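Long-range contact in peroxiredoxin 6 (PDB 2V2G), which probably reduces hydrogen peroxide and organic hydroperoxides to water and alcohols as a thiol-specific peroxidase of the Prx6 subfamily: residues A[102-114]-A[119-131]. The protein carries 1 engineered substitution. Numbering follows the deposited sequence.
Sequences ETRELAVKLGMVD and TSTGMPLTCRAVF. With BEZ (benzoic acid), chain E.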
ATOM      1  N   GLU A 102      12.786  14.527  14.762  1.00 23.18           N
ATOM      2  CA  GLU A 102      12.635  14.534  16.220  1.00 23.28           C
ATOM      3  C   GLU A 102      11.499  15.403  16.726  1.00 21.77           C
ATOM      4  O   GLU A 102      10.986  15.181  17.816  1.00 23.38           O
ATOM      5  CB  GLU A 102      13.953  14.938  16.870  1.00 22.70           C
ATOM      6  CG  GLU A 102      15.162  14.054  16.499  1.00 25.18           C
ATOM      7  CD  GLU A 102      16.429  14.626  17.081  1.00 29.63           C
ATOM      8  OE1 GLU A 102      16.546  14.685  18.341  1.00 31.58           O
ATOM      9  OE2 GLU A 102      17.282  15.071  16.282  1.00 33.84           O
ATOM     10  N   THR A 103      11.138  16.440  15.965  1.00 22.19           N
ATOM     11  CA  THR A 103      10.028  17.316  16.359  1.00 22.11           C
ATOM     12  C   THR A 103       8.649  16.731  15.933  1.00 21.69           C
ATOM     13  O   THR A 103       7.618  17.307  16.306  1.00 22.21           O
ATOM     14  CB  THR A 103      10.110  18.686  15.744  1.00 22.15           C
ATOM     15  OG1 THR A 103       9.993  18.614  14.325  1.00 26.51           O
ATOM     16  CG2 THR A 103      11.398  19.414  16.217  1.00 22.58           C
ATOM     17  N   ARG A 104       8.641  15.609  15.253  1.00 22.79           N
ATOM     18  CA  ARG A 104       7.411  15.021  14.677  1.00 22.91           C
ATOM     19  C   ARG A 104       6.675  15.869  13.634  1.00 24.12           C
ATOM     20  O   ARG A 104       5.589  15.479  13.178  1.00 24.24           O
ATOM     21  CB  ARG A 104       6.425  14.566  15.771  1.00 22.29           C
ATOM     22  CG  ARG A 104       6.836  13.290  16.462  1.00 22.04           C
ATOM     23  CD  ARG A 104       8.072  13.357  17.300  1.00 23.91           C
ATOM     24  NE  ARG A 104       8.281  12.070  18.004  1.00 23.97           N
ATOM     25  CZ  ARG A 104       9.349  11.737  18.697  1.00 24.79           C
ATOM     26  NH1 ARG A 104      10.356  12.584  18.861  1.00 24.73           N
ATOM     27  NH2 ARG A 104       9.410  10.513  19.233  1.00 23.87           N
ATOM     28  N   GLU A 105       7.320  16.940  13.158  1.00 24.90           N
ATOM     29  CA  GLU A 105       6.711  17.772  12.126  1.00 26.54           C
ATOM     30  C   GLU A 105       6.276  16.964  10.905  1.00 23.86           C
ATOM     31  O   GLU A 105       5.196  17.140  10.398  1.00 24.52           O
ATOM     32  CB  GLU A 105       7.681  18.864  11.685  1.00 26.87           C
ATOM     33  CG  GLU A 105       7.208  19.681  10.462  1.00 30.78           C
ATOM     34  CD  GLU A 105       7.862  21.066  10.352  1.00 34.66           C
ATOM     35  OE1 GLU A 105       9.062  21.217  10.721  1.00 42.32           O
ATOM     36  OE2 GLU A 105       7.164  22.008   9.902  1.00 45.53           O
ATOM     37  N   LEU A 106       7.146  16.097  10.397  1.00 24.47           N
ATOM     38  CA  LEU A 106       6.849  15.332   9.196  1.00 25.76           C
ATOM     39  C   LEU A 106       5.888  14.190   9.501  1.00 24.86           C
ATOM     40  O   LEU A 106       5.015  13.879   8.699  1.00 25.92           O
ATOM     41  CB  LEU A 106       8.119  14.808   8.535  1.00 27.09           C
ATOM     42  CG  LEU A 106       8.934  15.868   7.791  1.00 32.13           C
ATOM     43  CD1 LEU A 106      10.216  15.169   7.190  1.00 34.58           C
ATOM     44  CD2 LEU A 106       8.073  16.476   6.668  1.00 34.76           C
ATOM     45  N   ALA A 107       6.042  13.593  10.683  1.00 24.79           N
ATOM     46  CA  ALA A 107       5.134  12.478  11.063  1.00 24.22           C
ATOM     47  C   ALA A 107       3.703  12.996  10.987  1.00 23.69           C
ATOM     48  O   ALA A 107       2.816  12.323  10.456  1.00 23.80           O
ATOM     49  CB  ALA A 107       5.443  12.000  12.504  1.00 23.73           C
ATOM     50  N   VAL A 108       3.458  14.174  11.513  1.00 23.38           N
ATOM     51  CA  VAL A 108       2.142  14.769  11.488  1.00 23.25           C
ATOM     52  C   VAL A 108       1.763  15.253  10.082  1.00 23.83           C
ATOM     53  O   VAL A 108       0.689  14.934   9.591  1.00 24.16           O
ATOM     54  CB  VAL A 108       2.046  15.904  12.508  1.00 23.22           C
ATOM     55  CG1 VAL A 108       0.740  16.708  12.336  1.00 23.78           C
ATOM     56  CG2 VAL A 108       2.200  15.301  13.934  1.00 22.91           C
ATOM     57  N   LYS A 109       2.634  16.023   9.434  1.00 25.52           N
ATOM     58  CA  LYS A 109       2.323  16.558   8.114  1.00 26.57           C
ATOM     59  C   LYS A 109       1.912  15.473   7.098  1.00 25.75           C
ATOM     60  O   LYS A 109       0.958  15.652   6.304  1.00 25.28           O
ATOM     61  CB  LYS A 109       3.545  17.365   7.577  1.00 26.05           C
ATOM     62  CG  LYS A 109       3.362  18.121   6.275  1.00 30.29           C
ATOM     63  CD  LYS A 109       4.071  19.498   6.303  1.00 33.90           C
ATOM     64  CE  LYS A 109       3.702  20.328   5.014  1.00 37.84           C
ATOM     65  NZ  LYS A 109       4.716  21.435   4.604  1.00 40.29           N
ATOM     66  N   LEU A 110       2.611  14.341   7.140  1.00 25.43           N
ATOM     67  CA  LEU A 110       2.461  13.269   6.160  1.00 25.42           C
ATOM     68  C   LEU A 110       1.410  12.243   6.587  1.00 25.50           C
ATOM     69  O   LEU A 110       1.183  11.218   5.879  1.00 26.88           O
ATOM     70  CB  LEU A 110       3.842  12.630   5.851  1.00 25.19           C
ATOM     71  CG  LEU A 110       4.981  13.499   5.289  1.00 27.23           C
ATOM     72  CD1 LEU A 110       6.184  12.680   4.859  1.00 29.52           C
ATOM     73  CD2 LEU A 110       4.449  14.304   4.111  1.00 32.93           C
ATOM     74  N   GLY A 111       0.745  12.499   7.720  1.00 24.24           N
ATOM     75  CA  GLY A 111      -0.318  11.609   8.139  1.00 24.89           C
ATOM     76  C   GLY A 111       0.196  10.204   8.428  1.00 24.91           C
ATOM     77  O   GLY A 111      -0.550   9.232   8.251  1.00 25.75           O
ATOM     78  N   MET A 112       1.418  10.128   8.989  1.00 23.47           N
ATOM     79  CA  MET A 112       2.082   8.846   9.196  1.00 24.00           C
ATOM     80  C   MET A 112       2.378   8.463  10.672  1.00 23.82           C
ATOM     81  O   MET A 112       3.304   7.675  10.909  1.00 24.56           O
ATOM     82  CB  MET A 112       3.292   8.718   8.343  1.00 25.16           C
ATOM     83  CG  MET A 112       4.351   9.726   8.691  1.00 22.90           C
ATOM     84  SD  MET A 112       5.851   9.425   7.711  1.00 28.16           S
ATOM     85  CE  MET A 112       6.742  10.913   8.159  1.00 28.05           C
ATOM     86  N   VAL A 113       1.584   8.966  11.614  1.00 23.63           N
ATOM     87  CA  VAL A 113       1.747   8.616  13.035  1.00 23.29           C
ATOM     88  C   VAL A 113       1.211   7.174  13.269  1.00 25.09           C
ATOM     89  O   VAL A 113       0.183   6.764  12.704  1.00 25.13           O
ATOM     90  CB  VAL A 113       1.033   9.610  13.942  1.00 24.27           C
ATOM     91  CG1 VAL A 113       1.098   9.134  15.386  1.00 23.21           C
ATOM     92  CG2 VAL A 113       1.628  11.038  13.832  1.00 23.82           C
ATOM     93  N   ASP A 114       1.988   6.375  13.966  1.00 25.43           N
ATOM     94  CA  ASP A 114       1.551   4.996  14.268  1.00 24.96           C
ATOM     95  C   ASP A 114       0.451   5.064  15.330  1.00 26.13           C
ATOM     96  O   ASP A 114       0.518   5.819  16.300  1.00 25.72           O
ATOM     97  CB  ASP A 114       2.711   4.148  14.774  1.00 24.28           C
ATOM     98  CG  ASP A 114       2.397   2.661  14.741  1.00 24.60           C
ATOM     99  OD1 ASP A 114       2.639   2.085  13.651  1.00 27.36           O
ATOM    100  OD2 ASP A 114       1.901   2.145  15.795  1.00 23.75           O
ATOM    101  N   THR A 119       6.811   6.358  22.354  1.00 28.67           N
ATOM    102  CA  THR A 119       7.932   6.214  23.273  1.00 29.43           C
ATOM    103  C   THR A 119       7.388   6.009  24.681  1.00 30.21           C
ATOM    104  O   THR A 119       6.225   6.340  24.970  1.00 29.47           O
ATOM    105  CB  THR A 119       8.862   7.450  23.280  1.00 29.39           C
ATOM    106  OG1 THR A 119       8.167   8.561  23.854  1.00 27.08           O
ATOM    107  CG2 THR A 119       9.347   7.765  21.860  1.00 29.67           C
ATOM    108  N   SER A 120       8.262   5.515  25.561  1.00 30.87           N
ATOM    109  CA  SER A 120       7.948   5.327  26.975  1.00 31.72           C
ATOM    110  C   SER A 120       7.548   6.643  27.631  1.00 31.73           C
ATOM    111  O   SER A 120       6.858   6.679  28.657  1.00 32.90           O
ATOM    112  CB  SER A 120       9.161   4.747  27.697  1.00 32.08           C
ATOM    113  OG  SER A 120      10.186   5.712  27.799  1.00 33.88           O
ATOM    114  N   THR A 121       8.014   7.739  27.047  1.00 31.63           N
ATOM    115  CA  THR A 121       7.728   9.084  27.521  1.00 31.69           C
ATOM    116  C   THR A 121       6.472   9.734  26.863  1.00 31.77           C
ATOM    117  O   THR A 121       6.130  10.899  27.134  1.00 32.46           O
ATOM    118  CB  THR A 121       8.989   9.942  27.268  1.00 31.75           C
ATOM    119  OG1 THR A 121       9.241  10.024  25.866  1.00 31.58           O
ATOM    120  CG2 THR A 121      10.231   9.299  27.953  1.00 31.19           C
ATOM    121  N   GLY A 122       5.798   8.983  25.999  1.00 31.54           N
ATOM    122  CA  GLY A 122       4.525   9.399  25.399  1.00 30.86           C
ATOM    123  C   GLY A 122       4.651  10.138  24.076  1.00 30.41           C
ATOM    124  O   GLY A 122       3.688  10.737  23.622  1.00 30.74           O
ATOM    125  N   MET A 123       5.820  10.136  23.459  1.00 29.08           N
ATOM    126  CA  MET A 123       5.955  10.891  22.205  1.00 28.23           C
ATOM    127  C   MET A 123       5.440   9.995  21.041  1.00 26.34           C
ATOM    128  O   MET A 123       5.724   8.780  20.996  1.00 24.77           O
ATOM    129  CB  MET A 123       7.422  11.302  21.962  1.00 29.49           C
ATOM    130  CG  MET A 123       8.002  12.348  22.920  1.00 31.95           C
ATOM    131  SD  MET A 123       7.272  13.917  22.518  1.00 35.94           S
ATOM    132  CE  MET A 123       8.223  14.380  21.064  1.00 35.08           C
ATOM    133  N   PRO A 124       4.699  10.583  20.096  1.00 25.66           N
ATOM    134  CA  PRO A 124       4.336   9.841  18.884  1.00 24.96           C
ATOM    135  C   PRO A 124       5.532   9.297  18.086  1.00 24.10           C
ATOM    136  O   PRO A 124       6.632   9.855  18.170  1.00 23.19           O
ATOM    137  CB  PRO A 124       3.583  10.867  18.024  1.00 25.11           C
ATOM    138  CG  PRO A 124       3.126  11.894  18.942  1.00 26.97           C
ATOM    139  CD  PRO A 124       4.110  11.928  20.081  1.00 26.81           C
ATOM    140  N   LEU A 125       5.281   8.309  17.267  1.00 22.92           N
ATOM    141  CA  LEU A 125       6.291   7.739  16.404  1.00 22.72           C
ATOM    142  C   LEU A 125       5.625   7.474  15.060  1.00 23.12           C
ATOM    143  O   LEU A 125       4.384   7.406  14.959  1.00 23.34           O
ATOM    144  CB  LEU A 125       6.819   6.427  16.953  1.00 22.44           C
ATOM    145  CG  LEU A 125       7.650   6.479  18.233  1.00 23.21           C
ATOM    146  CD1 LEU A 125       7.766   5.030  18.791  1.00 25.62           C
ATOM    147  CD2 LEU A 125       9.041   7.179  17.915  1.00 24.53           C
ATOM    148  N   THR A 126       6.418   7.381  14.016  1.00 22.47           N
ATOM    149  CA  THR A 126       5.830   7.091  12.703  1.00 22.91           C
ATOM    150  C   THR A 126       5.457   5.617  12.575  1.00 23.13           C
ATOM    151  O   THR A 126       5.995   4.774  13.258  1.00 24.09           O
ATOM    152  CB  THR A 126       6.753   7.442  11.527  1.00 24.13           C
ATOM    153  OG1 THR A 126       7.976   6.694  11.600  1.00 26.96           O
ATOM    154  CG2 THR A 126       7.138   8.903  11.514  1.00 24.55           C
ATOM    155  N   CYS A 127       4.545   5.338  11.647  1.00 24.31           N
ATOM    156  CA  CYS A 127       4.278   3.968  11.206  1.00 24.49           C
ATOM    157  C   CYS A 127       5.305   3.531  10.136  1.00 25.33           C
ATOM    158  O   CYS A 127       6.431   4.047  10.120  1.00 26.18           O
ATOM    159  CB  CYS A 127       2.823   3.892  10.736  1.00 24.84           C
ATOM    160  SG  CYS A 127       2.467   4.798   9.202  1.00 27.75           S
ATOM    161  N   ARG A 128       4.958   2.524   9.326  1.00 24.60           N
ATOM    162  CA  ARG A 128       5.771   2.035   8.256  1.00 24.08           C
ATOM    163  C   ARG A 128       5.173   2.531   6.944  1.00 25.04           C
ATOM    164  O   ARG A 128       4.386   1.847   6.257  1.00 24.24           O
ATOM    165  CB  ARG A 128       5.808   0.523   8.314  1.00 22.88           C
ATOM    166  CG  ARG A 128       6.500  -0.056   9.516  1.00 22.79           C
ATOM    167  CD  ARG A 128       6.642  -1.556   9.486  1.00 22.79           C
ATOM    168  NE  ARG A 128       6.973  -2.014  10.830  1.00 25.49           N
ATOM    169  CZ  ARG A 128       8.125  -1.839  11.471  1.00 25.05           C
ATOM    170  NH1 ARG A 128       9.166  -1.339  10.854  1.00 23.94           N
ATOM    171  NH2 ARG A 128       8.201  -2.115  12.759  1.00 25.25           N
ATOM    172  N   ALA A 129       5.382   3.808   6.657  1.00 25.19           N
ATOM    173  CA  ALA A 129       4.783   4.464   5.492  1.00 24.47           C
ATOM    174  C   ALA A 129       5.729   4.377   4.291  1.00 25.34           C
ATOM    175  O   ALA A 129       6.927   4.351   4.471  1.00 24.44           O
ATOM    176  CB  ALA A 129       4.443   5.961   5.834  1.00 25.79           C
ATOM    177  N   VAL A 130       5.181   4.421   3.097  1.00 24.04           N
ATOM    178  CA  VAL A 130       5.989   4.517   1.875  1.00 24.78           C
ATOM    179  C   VAL A 130       5.315   5.510   0.963  1.00 23.82           C
ATOM    180  O   VAL A 130       4.086   5.428   0.682  1.00 23.79           O
ATOM    181  CB  VAL A 130       6.164   3.223   1.148  1.00 26.52           C
ATOM    182  CG1 VAL A 130       7.073   3.387  -0.120  1.00 27.71           C
ATOM    183  CG2 VAL A 130       6.672   2.106   2.064  1.00 27.39           C
ATOM    184  N   PHE A 131       6.092   6.466   0.492  1.00 22.73           N
ATOM    185  CA  PHE A 131       5.629   7.448  -0.429  1.00 23.06           C
ATOM    186  C   PHE A 131       6.499   7.365  -1.697  1.00 24.30           C
ATOM    187  O   PHE A 131       7.695   7.488  -1.612  1.00 24.57           O
ATOM    188  CB  PHE A 131       5.711   8.898   0.128  1.00 23.51           C
ATOM    189  CG  PHE A 131       4.959   9.095   1.403  1.00 23.64           C
ATOM    190  CD1 PHE A 131       3.592   9.352   1.389  1.00 26.02           C
ATOM    191  CD2 PHE A 131       5.617   8.928   2.637  1.00 26.44           C
ATOM    192  CE1 PHE A 131       2.886   9.515   2.579  1.00 25.58           C
ATOM    193  CE2 PHE A 131       4.915   9.090   3.812  1.00 25.25           C
ATOM    194  CZ  PHE A 131       3.509   9.306   3.772  1.00 24.77           C
TER
HETATM  195  C   BEZ E1222       9.834  -3.546  15.197  1.00 26.04           C
HETATM  196  O1  BEZ E1222       9.914  -4.811  15.539  1.00 25.23           O
HETATM  197  O2  BEZ E1222      10.492  -2.895  14.279  1.00 19.05           O
HETATM  198  C1  BEZ E1222       8.861  -2.844  16.072  1.00 27.89           C
HETATM  199  C2  BEZ E1222       8.957  -1.476  16.244  1.00 28.83           C
HETATM  200  C3  BEZ E1222       8.062  -0.848  17.066  1.00 29.04           C
HETATM  201  C4  BEZ E1222       7.113  -1.600  17.760  1.00 29.46           C
HETATM  202  C5  BEZ E1222       6.987  -2.984  17.575  1.00 31.69           C
HETATM  203  C6  BEZ E1222       7.885  -3.620  16.726  1.00 29.12           C
HETATM  204  O   HOH W   1       2.531   7.098  17.754  1.00 17.76           O
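A short antiparallel bridge between Val-113 and Thr-126, a non-hydrogen-bonded pair, ties the exit of helix 105-109 to strand 124-133 of the thioredoxin-fold sheet. Backbone bonds flank it: Cys-127 N donates to Met-112 O (2.7 Å) and Asp-114 N, almost straight at 174°, to Leu-125 O (2.8 Å). A water bridges Asp-114 O and Leu-125 N, accepting from the latter.

At the helix N-cap, Arg-104 shows how one guanidinium can fasten a loop to a strand. Its chain bends at chi2 (67°). Arg-104 NE (2.8 Å) and NH2 (3.0 Å) both donate to Pro-124 O, a side-on grip in the guanidinium plane, while NH1 bonds Glu-102 O. Met-123, its chain folded at chi2 and chi3, crosses at about a right angle and lays CE over one face of the group, 3.6 Å from Arg-104 NH1. Replacing Arg-104 by a leucine would probably leave Pro-124 O without both of these donors and the Met-123 methyl without its flat platform.

Between helix 105-109 and the strand the contact turns apolar. Ala-107 CB meets Thr-126 CG2 at 3.7 Å; Met-112 lies alongside Thr-126, its extended chain bringing SD to the edge of the Phe-131 ring, 4.0 Å from CE2, a Met-aromatic contact. Leu-110 CB closes on Phe-131 CZ.

Two residues onward from Thr-126, Arg-128 NH2 donates to O2 of the bound benzoic acid (2.9 Å), while its NH1 bonds Ser-45 OG, the engineered replacement at the predicted peroxidatic position. The contact thus joins helix and strand beside the active-site pocket of a peroxiredoxin's thioredoxin fold.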